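Local coordinates for protein delta-1-pyrroline-5-carboxylate dehydrogenase, mitochondrial (Mus musculus, PDB 4E3X) that oxidises L-glutamate gamma-semialdehyde, formed from proline or ornithine by way of delta-1-pyrroline-5-carboxylate, to glutamate with NAD(+) as the electron acceptor, at residues 320-325 / 465-470; 80-85 / 425-430. One frame throughout, in Å; residues are numbered along the deposited sequence.

Contact 1. Residues 320-325 / 465-470. Unlike the reference sequence in segment 465-470: Lys-468 (reference Gln).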
# COMPACT_ATOMS: atom_id res chain seq x y z
N PHE B 320 -21.63 2.19 -14.92
CA PHE B 320 -22.30 2.02 -16.20
C PHE B 320 -22.75 0.59 -16.50
O PHE B 320 -22.13 -0.37 -16.04
CB PHE B 320 -21.40 2.49 -17.35
CG PHE B 320 -20.11 1.71 -17.48
CD1 PHE B 320 -20.06 0.55 -18.25
CD2 PHE B 320 -18.96 2.13 -16.83
CE1 PHE B 320 -18.87 -0.17 -18.37
CE2 PHE B 320 -17.77 1.42 -16.95
CZ PHE B 320 -17.73 0.26 -17.72
N HIS B 321 -23.83 0.48 -17.27
CA HIS B 321 -24.13 -0.73 -18.03
C HIS B 321 -24.06 -0.33 -19.50
O HIS B 321 -24.83 0.53 -19.95
CB HIS B 321 -25.53 -1.29 -17.72
CG HIS B 321 -25.61 -2.08 -16.44
ND1 HIS B 321 -26.74 -2.78 -16.07
CD2 HIS B 321 -24.71 -2.27 -15.44
CE1 HIS B 321 -26.53 -3.37 -14.91
NE2 HIS B 321 -25.31 -3.08 -14.50
N PHE B 322 -23.15 -0.93 -20.25
CA PHE B 322 -23.01 -0.67 -21.68
C PHE B 322 -23.59 -1.84 -22.45
O PHE B 322 -23.17 -2.98 -22.26
CB PHE B 322 -21.55 -0.44 -22.08
CG PHE B 322 -21.37 -0.23 -23.56
CD1 PHE B 322 -21.48 1.03 -24.12
CD2 PHE B 322 -21.15 -1.32 -24.41
CE1 PHE B 322 -21.35 1.22 -25.49
CE2 PHE B 322 -21.02 -1.13 -25.77
CZ PHE B 322 -21.11 0.14 -26.31
N VAL B 323 -24.53 -1.55 -23.34
CA VAL B 323 -25.21 -2.59 -24.10
C VAL B 323 -24.76 -2.54 -25.55
O VAL B 323 -24.77 -1.47 -26.18
CB VAL B 323 -26.74 -2.40 -24.03
CG1 VAL B 323 -27.44 -3.45 -24.87
CG2 VAL B 323 -27.22 -2.45 -22.59
N HIS B 324 -24.33 -3.68 -26.08
CA HIS B 324 -24.03 -3.83 -27.49
C HIS B 324 -25.25 -4.47 -28.17
O HIS B 324 -26.07 -5.13 -27.51
CB HIS B 324 -22.79 -4.71 -27.70
CG HIS B 324 -22.43 -4.91 -29.13
ND1 HIS B 324 -22.67 -6.09 -29.81
CD2 HIS B 324 -21.84 -4.08 -30.03
CE1 HIS B 324 -22.26 -5.98 -31.06
NE2 HIS B 324 -21.75 -4.77 -31.22
N SER B 325 -25.37 -4.29 -29.48
CA SER B 325 -26.54 -4.80 -30.20
C SER B 325 -26.72 -6.33 -30.11
O SER B 325 -27.81 -6.84 -30.33
CB SER B 325 -26.47 -4.37 -31.66
OG SER B 325 -25.33 -4.94 -32.29
N GLU B 465 -16.85 5.09 -30.54
CA GLU B 465 -16.81 6.43 -29.96
C GLU B 465 -17.55 6.47 -28.62
O GLU B 465 -17.14 7.16 -27.68
CB GLU B 465 -17.43 7.44 -30.93
CG GLU B 465 -16.64 7.68 -32.22
CD GLU B 465 -16.89 6.63 -33.31
OE1 GLU B 465 -16.32 6.78 -34.42
OE2 GLU B 465 -17.65 5.67 -33.09
N THR B 466 -18.66 5.74 -28.55
CA THR B 466 -19.46 5.70 -27.33
C THR B 466 -18.72 4.99 -26.19
O THR B 466 -18.78 5.44 -25.05
CB THR B 466 -20.84 5.08 -27.59
OG1 THR B 466 -21.48 5.79 -28.66
CG2 THR B 466 -21.71 5.18 -26.34
N LEU B 467 -18.02 3.90 -26.50
CA LEU B 467 -17.16 3.27 -25.50
C LEU B 467 -16.14 4.27 -24.94
O LEU B 467 -15.87 4.27 -23.75
CB LEU B 467 -16.45 2.05 -26.08
CG LEU B 467 -17.30 0.78 -26.23
CD1 LEU B 467 -16.61 -0.26 -27.11
CD2 LEU B 467 -17.65 0.18 -24.87
N LYS B 468 -15.57 5.12 -25.80
CA LYS B 468 -14.66 6.15 -25.30
C LYS B 468 -15.37 7.11 -24.34
O LYS B 468 -14.81 7.49 -23.30
CB LYS B 468 -13.98 6.90 -26.44
CG LYS B 468 -13.03 6.03 -27.23
CD LYS B 468 -12.32 6.83 -28.31
CE LYS B 468 -11.18 6.04 -28.95
NZ LYS B 468 -11.67 4.81 -29.62
N LEU B 469 -16.60 7.48 -24.67
CA LEU B 469 -17.39 8.32 -23.77
C LEU B 469 -17.68 7.64 -22.44
O LEU B 469 -17.66 8.30 -21.40
CB LEU B 469 -18.69 8.77 -24.44
CG LEU B 469 -18.50 9.75 -25.61
CD1 LEU B 469 -19.84 10.14 -26.20
CD2 LEU B 469 -17.72 10.97 -25.14
N VAL B 470 -17.97 6.34 -22.46
CA VAL B 470 -18.20 5.62 -21.22
C VAL B 470 -16.99 5.80 -20.30
O VAL B 470 -17.11 6.06 -19.11
CB VAL B 470 -18.46 4.11 -21.45
CG1 VAL B 470 -18.54 3.37 -20.12
CG2 VAL B 470 -19.74 3.90 -22.26
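Phe-322 and Val-470 carry most of this buried contact, in which helix 463-472 packs lengthwise over strand 319-323 of the catalytic-domain sheet. The helix belongs to a beta-alpha-beta crossover from strand 452-458 to strand 476-483, and its segment runs nearly antiparallel to the strand, 174° between directions with axes 10.4 Å apart. No hydrogen bond joins the two; methyl groups sit on rings instead. With CG anti to the backbone N (chi1 177°), the Phe-322 ring extends to the helix and takes Leu-467 CD2 over the centre of one face, 3.6 Å from its centroid. Thr-466 CG2 comes in near the plane at the edge, 4.1 Å from Phe-322 CE1, while Thr-466 OG1 turns back to the carbonyl of Lys-462. A serine in place of Phe-322 would probably leave Leu-467 CD2 without its aromatic floor and open a gap between helix and strand. The Tyr-458 ring also meets the Phe-322 ring, in nearly parallel planes. Val-470 forks between the two phenylalanines: CG2 approaches Phe-322 CD1 obliquely at 3.8 Å, and CG1 stands over the Phe-320 ring, 3.5 Å from its centroid and 12° off the normal.

Contact 2. Residues 80-85 / 425-430; sequences YQLSPF and VGYYVE
Tyr-427 meets Pro-84 through both backbone and side chain. Its N-H donates to Pro-84 O (Tyr-427 N to Pro-84 O 2.9 Å). From there the side chain passes the same oxygen: CB and CG keep a loose distance, and CD2 comes nearest, 3.6 Å from Pro-84 O. Farther out, the ring runs on to strand 78-83, where the tip, Tyr-427 OH, reaches Leu-82 CD1 at 4.1 Å. His-87 meets this ring with its plane at about 45°, and Ala-394 and Phe-397 of helix 394-409 touch the side chain as well. Tyr-427 is the centre of an inverse gamma turn, closed by a weak Tyr-428 N to Gly-426 O bond. The turn leads into strand 428-436 of the catalytic domain, and segment 80-85 comes from strand 78-83, at the edge of the small N-terminal sheet of the aldehyde dehydrogenase fold. Gly-426 allows the close approach, its CA lying 3.2 Å from Pro-84 O, since a CB would collide with that oxygen and with Phe-85 CA. Beyond the turn, Tyr-428 OH lies 3.3 Å from Phe-85 CB. The Phe-85 side chain leads away from 425-430 and touches Asp-379, Pro-380 and Ser-389. A water at the edge of the Tyr-428 ring, in its plane, donates to Phe-85 O at 2.7 Å and hydrogen-bonds Tyr-428 OH at 2.6 Å.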
# COMPACT_ATOMS: atom_id res chain seq x y z
N TYR B 80 -30.21 10.46 17.43
CA TYR B 80 -31.13 9.36 17.16
C TYR B 80 -30.96 8.83 15.75
O TYR B 80 -30.74 9.60 14.81
CB TYR B 80 -32.58 9.79 17.34
CG TYR B 80 -32.93 10.14 18.76
CD1 TYR B 80 -32.85 11.44 19.21
CD2 TYR B 80 -33.30 9.15 19.66
CE1 TYR B 80 -33.16 11.77 20.52
CE2 TYR B 80 -33.62 9.46 20.97
CZ TYR B 80 -33.54 10.77 21.40
OH TYR B 80 -33.85 11.07 22.70
N GLN B 81 -31.08 7.52 15.62
CA GLN B 81 -31.17 6.86 14.33
C GLN B 81 -32.65 6.58 14.07
O GLN B 81 -33.35 6.05 14.96
CB GLN B 81 -30.39 5.55 14.33
CG GLN B 81 -30.42 4.82 13.01
CD GLN B 81 -29.84 3.43 13.11
OE1 GLN B 81 -29.42 2.99 14.19
NE2 GLN B 81 -29.83 2.70 11.99
N LEU B 82 -33.13 6.95 12.89
CA LEU B 82 -34.54 6.79 12.53
C LEU B 82 -34.72 5.64 11.53
O LEU B 82 -33.83 5.37 10.73
CB LEU B 82 -35.06 8.08 11.90
CG LEU B 82 -34.76 9.38 12.65
CD1 LEU B 82 -35.36 10.57 11.90
CD2 LEU B 82 -35.26 9.32 14.10
N SER B 83 -35.87 4.98 11.57
CA SER B 83 -36.17 3.97 10.57
C SER B 83 -36.52 4.68 9.26
O SER B 83 -37.45 5.48 9.23
CB SER B 83 -37.35 3.11 11.04
OG SER B 83 -37.61 2.07 10.11
N PRO B 84 -35.79 4.40 8.18
CA PRO B 84 -35.98 5.20 6.96
C PRO B 84 -37.41 5.18 6.40
O PRO B 84 -37.86 6.18 5.82
CB PRO B 84 -35.01 4.56 5.97
CG PRO B 84 -33.91 4.07 6.84
CD PRO B 84 -34.59 3.55 8.09
N PHE B 85 -38.11 4.05 6.55
CA PHE B 85 -39.46 3.91 6.00
C PHE B 85 -40.56 4.29 6.99
O PHE B 85 -41.74 4.25 6.66
CB PHE B 85 -39.66 2.48 5.47
CG PHE B 85 -39.37 1.41 6.49
CD1 PHE B 85 -40.35 0.97 7.37
CD2 PHE B 85 -38.11 0.84 6.58
CE1 PHE B 85 -40.09 -0.01 8.32
CE2 PHE B 85 -37.83 -0.14 7.52
CZ PHE B 85 -38.82 -0.57 8.39
N VAL B 425 -44.10 9.93 5.66
CA VAL B 425 -44.02 8.80 6.59
C VAL B 425 -42.62 8.19 6.62
O VAL B 425 -42.08 7.91 7.69
CB VAL B 425 -45.06 7.71 6.23
CG1 VAL B 425 -44.90 6.50 7.14
CG2 VAL B 425 -46.47 8.28 6.32
N GLY B 426 -42.07 7.96 5.43
CA GLY B 426 -40.69 7.52 5.28
C GLY B 426 -40.08 8.33 4.16
O GLY B 426 -40.78 9.11 3.53
N TYR B 427 -38.79 8.16 3.90
CA TYR B 427 -38.13 8.90 2.83
C TYR B 427 -38.31 8.20 1.49
O TYR B 427 -37.36 7.69 0.89
CB TYR B 427 -36.65 9.12 3.17
CG TYR B 427 -36.49 9.84 4.50
CD1 TYR B 427 -36.91 11.16 4.64
CD2 TYR B 427 -35.96 9.20 5.61
CE1 TYR B 427 -36.79 11.83 5.84
CE2 TYR B 427 -35.82 9.87 6.82
CZ TYR B 427 -36.24 11.18 6.93
OH TYR B 427 -36.11 11.85 8.13
N TYR B 428 -39.55 8.17 1.01
CA TYR B 428 -39.91 7.35 -0.14
C TYR B 428 -39.71 8.02 -1.49
O TYR B 428 -40.30 9.07 -1.77
CB TYR B 428 -41.35 6.87 -0.01
CG TYR B 428 -41.55 5.68 0.90
CD1 TYR B 428 -41.07 4.42 0.56
CD2 TYR B 428 -42.26 5.81 2.09
CE1 TYR B 428 -41.28 3.33 1.38
CE2 TYR B 428 -42.48 4.72 2.91
CZ TYR B 428 -41.99 3.49 2.55
OH TYR B 428 -42.21 2.40 3.37
N VAL B 429 -38.90 7.39 -2.33
CA VAL B 429 -38.67 7.84 -3.70
C VAL B 429 -38.99 6.71 -4.66
O VAL B 429 -38.48 5.60 -4.51
CB VAL B 429 -37.19 8.25 -3.90
CG1 VAL B 429 -36.95 8.77 -5.31
CG2 VAL B 429 -36.78 9.28 -2.86
N GLU B 430 -39.85 6.97 -5.64
CA GLU B 430 -40.14 5.97 -6.67
C GLU B 430 -38.91 5.75 -7.55
O GLU B 430 -38.09 6.65 -7.71
CB GLU B 430 -41.32 6.41 -7.54
CG GLU B 430 -42.63 6.54 -6.78
CD GLU B 430 -43.04 5.25 -6.10
OE1 GLU B 430 -43.48 5.31 -4.93
OE2 GLU B 430 -42.94 4.17 -6.72
O HOH W 1 -43.70 2.75 5.47

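How the contacts relate
Both contacts reach the same mixed sheet of the catalytic domain, but at different strands: contact 1 at 319-323, contact 2 at the start of 428-436, with strands 351-357 and 452-458 lying between them. Their centres are 35 Å apart and their nearest atoms about 17 Å, so they do not touch, although their segments alternate along the chain. Contact 1 stays within the domain, covering a sheet face with a helix; every touching residue is buried and the chemistry is purely apolar. Contact 2 joins the N-terminal sheet region to the catalytic domain where loops meet, is only partly buried, and relies on a backbone hydrogen bond and a bridging water.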